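Local coordinates for CBS domain protein (Bacillus anthracis, PDB 3LQN) that is of unknown function but carries a tandem pair of CBS domains, a module that in many relatives binds adenine nucleotides and regulates partner domains, at residues P52-L63 against F118-F128. Sequence-based numbering, arbitrary orientation. Where two conformers were deposited one is given.
Sequences PVLDPMYKLHGL and FICAVNEDGYF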
ATOM      1  N   PRO A  52      -8.255 -11.095   0.703  1.00 20.16           N
ATOM      2  CA  PRO A  52      -9.084 -11.829  -0.246  1.00 15.19           C
ATOM      3  C   PRO A  52     -10.507 -11.994   0.248  1.00 22.44           C
ATOM      4  O   PRO A  52     -10.755 -12.059   1.465  1.00 18.38           O
ATOM      5  CB  PRO A  52      -8.423 -13.231  -0.293  1.00 23.73           C
ATOM      6  CG  PRO A  52      -7.735 -13.371   1.084  1.00 24.62           C
ATOM      7  CD  PRO A  52      -7.223 -11.953   1.345  1.00 21.97           C
ATOM      8  N   VAL A  53     -11.422 -11.980  -0.717  1.00 19.65           N
ATOM      9  CA  VAL A  53     -12.800 -12.432  -0.505  1.00 20.95           C
ATOM     10  C   VAL A  53     -12.966 -13.887  -0.955  1.00 22.88           C
ATOM     11  O   VAL A  53     -12.749 -14.182  -2.125  1.00 26.33           O
ATOM     12  CB  VAL A  53     -13.748 -11.505  -1.297  1.00 19.25           C
ATOM     13  CG1 VAL A  53     -15.205 -11.851  -0.951  1.00 19.92           C
ATOM     14  CG2 VAL A  53     -13.413  -9.998  -0.986  1.00 20.80           C
ATOM     15  N   LEU A  54     -13.352 -14.800  -0.055  1.00 17.17           N
ATOM     16  CA  LEU A  54     -13.370 -16.235  -0.330  1.00 18.44           C
ATOM     17  C   LEU A  54     -14.803 -16.745  -0.243  1.00 25.30           C
ATOM     18  O   LEU A  54     -15.632 -16.127   0.405  1.00 28.94           O
ATOM     19  CB  LEU A  54     -12.540 -17.019   0.709  1.00 17.63           C
ATOM     20  CG  LEU A  54     -11.046 -16.593   0.785  1.00 17.60           C
ATOM     21  CD1 LEU A  54     -10.383 -17.535   1.838  1.00 21.55           C
ATOM     22  CD2 LEU A  54     -10.340 -16.668  -0.583  1.00 23.42           C
ATOM     23  N   ASP A  55     -15.064 -17.847  -0.907  1.00 24.72           N
ATOM     24  CA  ASP A  55     -16.345 -18.555  -0.725  1.00 25.05           C
ATOM     25  C   ASP A  55     -16.232 -19.604   0.354  1.00 30.00           C
ATOM     26  O   ASP A  55     -15.159 -19.759   0.989  1.00 23.43           O
ATOM     27  CB  ASP A  55     -16.911 -19.100  -2.064  1.00 29.13           C
ATOM     28  CG  ASP A  55     -16.052 -20.132  -2.717  1.00 32.53           C
ATOM     29  OD1 ASP A  55     -15.318 -20.907  -2.055  1.00 28.51           O
ATOM     30  OD2 ASP A  55     -16.149 -20.227  -3.947  1.00 34.09           O
ATOM     31  N   PRO A  56     -17.331 -20.360   0.588  1.00 32.51           N
ATOM     32  CA  PRO A  56     -17.212 -21.339   1.681  1.00 32.37           C
ATOM     33  C   PRO A  56     -16.268 -22.503   1.385  1.00 31.82           C
ATOM     34  O   PRO A  56     -15.913 -23.250   2.294  1.00 34.07           O
ATOM     35  CB  PRO A  56     -18.661 -21.848   1.840  1.00 34.90           C
ATOM     36  CG  PRO A  56     -19.497 -20.701   1.456  1.00 29.56           C
ATOM     37  CD  PRO A  56     -18.735 -19.990   0.328  1.00 35.94           C
ATOM     38  N   MET A  57     -15.846 -22.673   0.134  1.00 26.44           N
ATOM     39  CA  MET A  57     -14.876 -23.683  -0.178  1.00 20.28           C
ATOM     40  C   MET A  57     -13.437 -23.151  -0.203  1.00 21.49           C
ATOM     41  O   MET A  57     -12.525 -23.828  -0.665  1.00 27.24           O
ATOM     42  CB  MET A  57     -15.274 -24.329  -1.471  1.00 31.99           C
ATOM     43  CG  MET A  57     -16.787 -24.655  -1.369  1.00 36.30           C
ATOM     44  SD  MET A  57     -17.320 -25.141  -2.945  1.00 48.82           S
ATOM     45  CE  MET A  57     -16.125 -26.410  -3.288  1.00 96.23           C
ATOM     46  N   TYR A  58     -13.306 -21.932   0.295  0.50 24.63           N
ATOM     47  CA  TYR A  58     -12.020 -21.272   0.378  0.50 26.12           C
ATOM     48  C   TYR A  58     -11.453 -21.049  -1.041  0.50 27.23           C
ATOM     49  O   TYR A  58     -10.236 -21.079  -1.270  0.50 26.07           O
ATOM     50  CB  TYR A  58     -11.105 -22.096   1.302  0.50 26.35           C
ATOM     51  CG  TYR A  58     -11.379 -21.894   2.795  0.50 28.39           C
ATOM     52  CD1 TYR A  58     -10.689 -20.922   3.507  0.50 29.69           C
ATOM     53  CD2 TYR A  58     -12.298 -22.686   3.491  0.50 30.70           C
ATOM     54  CE1 TYR A  58     -10.905 -20.729   4.848  0.50 34.36           C
ATOM     55  CE2 TYR A  58     -12.511 -22.504   4.847  0.50 28.47           C
ATOM     56  CZ  TYR A  58     -11.807 -21.519   5.514  0.50 41.33           C
ATOM     57  OH  TYR A  58     -11.984 -21.309   6.857  0.50 49.57           O
ATOM     58  N   LYS A  59     -12.360 -20.790  -1.987  1.00 23.20           N
ATOM     59  CA  LYS A  59     -11.992 -20.367  -3.331  1.00 24.66           C
ATOM     60  C   LYS A  59     -12.031 -18.857  -3.422  1.00 24.51           C
ATOM     61  O   LYS A  59     -12.834 -18.200  -2.777  1.00 25.11           O
ATOM     62  CB  LYS A  59     -12.884 -21.045  -4.388  1.00 25.21           C
ATOM     63  CG  LYS A  59     -12.483 -22.517  -4.512  1.00 27.82           C
ATOM     64  CD  LYS A  59     -13.374 -23.350  -5.414  1.00 37.12           C
ATOM     65  CE  LYS A  59     -12.841 -24.773  -5.426  1.00 42.92           C
ATOM     66  NZ  LYS A  59     -13.022 -25.391  -6.771  1.00 42.88           N
ATOM     67  N   LEU A  60     -11.138 -18.306  -4.228  1.00 26.00           N
ATOM     68  CA  LEU A  60     -10.950 -16.877  -4.369  1.00 29.95           C
ATOM     69  C   LEU A  60     -12.005 -16.256  -5.286  1.00 36.54           C
ATOM     70  O   LEU A  60     -12.180 -16.703  -6.425  1.00 32.61           O
ATOM     71  CB  LEU A  60      -9.523 -16.644  -4.928  1.00 24.08           C
ATOM     72  CG  LEU A  60      -9.188 -15.180  -5.083  1.00 23.69           C
ATOM     73  CD1 LEU A  60      -9.176 -14.453  -3.667  1.00 23.93           C
ATOM     74  CD2 LEU A  60      -7.852 -15.036  -5.862  1.00 22.10           C
ATOM     75  N   HIS A  61     -12.718 -15.253  -4.773  1.00 33.43           N
ATOM     76  CA  HIS A  61     -13.709 -14.462  -5.522  1.00 40.28           C
ATOM     77  C   HIS A  61     -13.246 -13.066  -5.893  1.00 38.65           C
ATOM     78  O   HIS A  61     -13.658 -12.499  -6.898  1.00 44.46           O
ATOM     79  CB  HIS A  61     -15.001 -14.359  -4.725  1.00 41.95           C
ATOM     80  CG  HIS A  61     -15.873 -15.559  -4.867  0.98 48.64           C
ATOM     81  ND1 HIS A  61     -17.201 -15.468  -5.217  0.90 53.78           N
ATOM     82  CD2 HIS A  61     -15.594 -16.874  -4.758  0.83 52.14           C
ATOM     83  CE1 HIS A  61     -17.711 -16.688  -5.287  0.72 56.88           C
ATOM     84  NE2 HIS A  61     -16.759 -17.559  -5.017  0.89 51.01           N
ATOM     85  N   GLY A  62     -12.389 -12.484  -5.087  1.00 25.11           N
ATOM     86  CA  GLY A  62     -11.976 -11.141  -5.359  1.00 25.37           C
ATOM     87  C   GLY A  62     -11.139 -10.643  -4.229  1.00 26.60           C
ATOM     88  O   GLY A  62     -10.787 -11.412  -3.356  1.00 26.36           O
ATOM     89  N   LEU A  63     -10.859  -9.356  -4.239  1.00 23.77           N
ATOM     90  CA  LEU A  63     -10.055  -8.717  -3.186  1.00 24.34           C
ATOM     91  C   LEU A  63     -10.867  -7.562  -2.633  1.00 29.41           C
ATOM     92  O   LEU A  63     -11.604  -6.919  -3.390  1.00 25.64           O
ATOM     93  CB  LEU A  63      -8.798  -8.077  -3.753  1.00 24.56           C
ATOM     94  CG  LEU A  63      -7.433  -8.769  -3.773  1.00 32.94           C
ATOM     95  CD1 LEU A  63      -6.337  -7.778  -4.278  1.00 35.56           C
ATOM     96  CD2 LEU A  63      -7.085  -9.291  -2.395  1.00 28.25           C
ATOM     97  N   PHE A 118      -0.293  -6.324  -4.563  1.00 35.11           N
ATOM     98  CA  PHE A 118      -0.361  -7.706  -4.188  1.00 45.54           C
ATOM     99  C   PHE A 118      -1.329  -8.595  -4.916  1.00 34.64           C
ATOM    100  O   PHE A 118      -2.403  -8.220  -5.421  1.00 35.30           O
ATOM    101  CB  PHE A 118      -0.237  -7.947  -2.669  1.00 59.16           C
ATOM    102  CG  PHE A 118      -1.531  -8.217  -1.951  1.00 55.60           C
ATOM    103  CD1 PHE A 118      -2.329  -9.314  -2.289  1.00 46.38           C
ATOM    104  CD2 PHE A 118      -1.901  -7.425  -0.874  1.00 43.90           C
ATOM    105  CE1 PHE A 118      -3.518  -9.572  -1.593  1.00 41.61           C
ATOM    106  CE2 PHE A 118      -3.036  -7.688  -0.174  1.00 46.83           C
ATOM    107  CZ  PHE A 118      -3.858  -8.777  -0.532  1.00 44.99           C
ATOM    108  N   ILE A 119      -0.872  -9.821  -4.961  1.00 34.60           N
ATOM    109  CA  ILE A 119      -1.333 -10.750  -5.933  1.00 29.16           C
ATOM    110  C   ILE A 119      -1.670 -11.981  -5.146  1.00 30.71           C
ATOM    111  O   ILE A 119      -0.910 -12.397  -4.264  1.00 30.99           O
ATOM    112  CB  ILE A 119      -0.195 -11.070  -6.863  1.00 34.28           C
ATOM    113  CG1 ILE A 119       0.185  -9.819  -7.677  1.00 40.04           C
ATOM    114  CG2 ILE A 119      -0.541 -12.284  -7.759  1.00 44.91           C
ATOM    115  CD1 ILE A 119       1.663  -9.843  -8.155  1.00 40.48           C
ATOM    116  N   CYS A 120      -2.796 -12.573  -5.494  1.00 26.18           N
ATOM    117  CA  CYS A 120      -3.220 -13.761  -4.826  1.00 22.86           C
ATOM    118  C   CYS A 120      -2.692 -14.957  -5.588  1.00 21.48           C
ATOM    119  O   CYS A 120      -2.705 -14.971  -6.808  1.00 28.73           O
ATOM    120  CB  CYS A 120      -4.757 -13.813  -4.813  1.00 22.62           C
ATOM    121  SG  CYS A 120      -5.526 -12.525  -3.760  1.00 27.58           S
ATOM    122  N   ALA A 121      -2.281 -15.963  -4.830  1.00 24.63           N
ATOM    123  CA  ALA A 121      -1.846 -17.237  -5.333  1.00 24.05           C
ATOM    124  C   ALA A 121      -2.983 -18.211  -5.134  1.00 25.93           C
ATOM    125  O   ALA A 121      -3.565 -18.241  -4.072  1.00 25.88           O
ATOM    126  CB  ALA A 121      -0.656 -17.694  -4.552  1.00 27.03           C
ATOM    127  N   VAL A 122      -3.264 -19.035  -6.150  1.00 29.54           N
ATOM    128  CA  VAL A 122      -4.275 -20.073  -6.042  1.00 31.71           C
ATOM    129  C   VAL A 122      -3.661 -21.383  -6.542  1.00 34.86           C
ATOM    130  O   VAL A 122      -2.631 -21.370  -7.223  1.00 33.76           O
ATOM    131  CB  VAL A 122      -5.498 -19.736  -6.879  1.00 31.71           C
ATOM    132  CG1 VAL A 122      -6.178 -18.426  -6.347  1.00 31.08           C
ATOM    133  CG2 VAL A 122      -5.105 -19.595  -8.323  1.00 35.85           C
ATOM    134  N   ASN A 123      -4.252 -22.500  -6.154  1.00 27.66           N
ATOM    135  CA  ASN A 123      -3.811 -23.782  -6.718  1.00 33.80           C
ATOM    136  C   ASN A 123      -4.587 -24.107  -7.969  1.00 40.62           C
ATOM    137  O   ASN A 123      -5.410 -23.310  -8.417  1.00 39.98           O
ATOM    138  CB  ASN A 123      -3.744 -24.932  -5.694  1.00 37.00           C
ATOM    139  CG  ASN A 123      -5.113 -25.491  -5.300  1.00 45.79           C
ATOM    140  OD1 ASN A 123      -6.151 -25.069  -5.804  1.00 40.97           O
ATOM    141  ND2 ASN A 123      -5.105 -26.454  -4.382  1.00 45.97           N
ATOM    142  N   GLU A 124      -4.282 -25.256  -8.558  1.00 47.71           N
ATOM    143  CA  GLU A 124      -4.975 -25.734  -9.743  1.00 67.38           C
ATOM    144  C   GLU A 124      -6.478 -25.429  -9.674  1.00 57.61           C
ATOM    145  O   GLU A 124      -7.044 -24.858 -10.607  1.00 60.15           O
ATOM    146  CB  GLU A 124      -4.714 -27.245  -9.917  1.00 79.73           C
ATOM    147  CG  GLU A 124      -4.849 -28.057  -8.609  1.00 87.05           C
ATOM    148  CD  GLU A 124      -4.344 -29.502  -8.697  1.00 88.93           C
ATOM    149  OE1 GLU A 124      -4.173 -30.024  -9.819  1.00 93.29           O
ATOM    150  OE2 GLU A 124      -4.125 -30.117  -7.629  1.00 79.91           O
ATOM    151  N   ASP A 125      -7.101 -25.784  -8.550  1.00 55.52           N
ATOM    152  CA  ASP A 125      -8.562 -25.741  -8.383  1.00 55.31           C
ATOM    153  C   ASP A 125      -9.114 -24.419  -7.854  1.00 52.15           C
ATOM    154  O   ASP A 125     -10.261 -24.369  -7.381  1.00 43.26           O
ATOM    155  CB  ASP A 125      -9.025 -26.837  -7.409  1.00 62.01           C
ATOM    156  CG  ASP A 125      -8.588 -28.235  -7.827  1.00 66.33           C
ATOM    157  OD1 ASP A 125      -8.778 -28.600  -9.006  1.00 56.06           O
ATOM    158  OD2 ASP A 125      -8.069 -28.973  -6.958  1.00 71.86           O
ATOM    159  N   GLY A 126      -8.312 -23.360  -7.892  1.00 47.52           N
ATOM    160  CA  GLY A 126      -8.803 -22.056  -7.481  1.00 42.48           C
ATOM    161  C   GLY A 126      -8.917 -21.827  -5.980  1.00 29.09           C
ATOM    162  O   GLY A 126      -9.425 -20.784  -5.545  1.00 33.74           O
ATOM    163  N   TYR A 127      -8.425 -22.781  -5.191  1.00 34.67           N
ATOM    164  CA  TYR A 127      -8.382 -22.569  -3.760  1.00 29.14           C
ATOM    165  C   TYR A 127      -7.368 -21.469  -3.536  1.00 30.90           C
ATOM    166  O   TYR A 127      -6.303 -21.469  -4.167  1.00 30.08           O
ATOM    167  CB  TYR A 127      -7.956 -23.831  -2.978  1.00 29.40           C
ATOM    168  CG  TYR A 127      -9.006 -24.951  -3.043  1.00 42.21           C
ATOM    169  CD1 TYR A 127     -10.163 -24.913  -2.258  1.00 39.79           C
ATOM    170  CD2 TYR A 127      -8.840 -26.025  -3.908  1.00 44.66           C
ATOM    171  CE1 TYR A 127     -11.140 -25.938  -2.351  1.00 36.34           C
ATOM    172  CE2 TYR A 127      -9.799 -27.036  -4.004  1.00 43.81           C
ATOM    173  CZ  TYR A 127     -10.935 -26.982  -3.227  1.00 47.41           C
ATOM    174  OH  TYR A 127     -11.852 -28.009  -3.343  1.00 49.17           O
ATOM    175  N   PHE A 128      -7.650 -20.598  -2.584  1.00 28.15           N
ATOM    176  CA  PHE A 128      -6.706 -19.552  -2.186  1.00 25.89           C
ATOM    177  C   PHE A 128      -5.547 -20.182  -1.387  1.00 24.76           C
ATOM    178  O   PHE A 128      -5.784 -20.930  -0.456  1.00 24.43           O
ATOM    179  CB  PHE A 128      -7.482 -18.542  -1.323  1.00 23.88           C
ATOM    180  CG  PHE A 128      -6.623 -17.498  -0.709  1.00 23.76           C
ATOM    181  CD1 PHE A 128      -5.902 -16.612  -1.504  1.00 23.60           C
ATOM    182  CD2 PHE A 128      -6.468 -17.445   0.658  1.00 26.62           C
ATOM    183  CE1 PHE A 128      -5.088 -15.624  -0.924  1.00 22.42           C
ATOM    184  CE2 PHE A 128      -5.634 -16.488   1.235  1.00 23.38           C
ATOM    185  CZ  PHE A 128      -4.953 -15.583   0.445  1.00 20.53           C
TER
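Strands 60-63 and 118-122, one from each CBS domain, run nearly antiparallel (175°), but with axes 9.1 Å apart they meet through side chains; the backbones join at a single bridge between Lys59 and Tyr127. Around it, Phe128 N donates to Tyr58 O (2.9 Å) and Leu60 N, at a longer 3.3 Å, to Gly126 O. Gly126 ends a type I turn with positive phi, a conformation glycine adopts easily. The long, flexible Lys59 suits a partly exposed place: its CE lies over one face of the Tyr127 ring, 3.7 Å from CZ, and a bend at chi4 (-145°) brings NZ to Asp125 O (3.0 Å) while still above the ring in a cation-pi contact. Deeper in, CG anti to N (chi1 173°) turns the flat Phe128 ring toward strand 52-54, offering a face to Pro52 CG, 3.6 Å from Phe128 CZ; Leu54 CD2 packs against Phe128 CB. Branched Leu60 presses CD2 tightly onto Cys120 CB (3.5 Å) and meets Val122 CG1, while Leu63 CD2 touches Cys120 SG and Phe118 CE1. This apolar seam joins the two-stranded sheet of 50-54 and 60-65 to the mixed sheet holding 118-122 and 128-133, with Leu60 and Val122 reaching Val99 on strand 99-101 and Ile119 packing behind on helix 106-115.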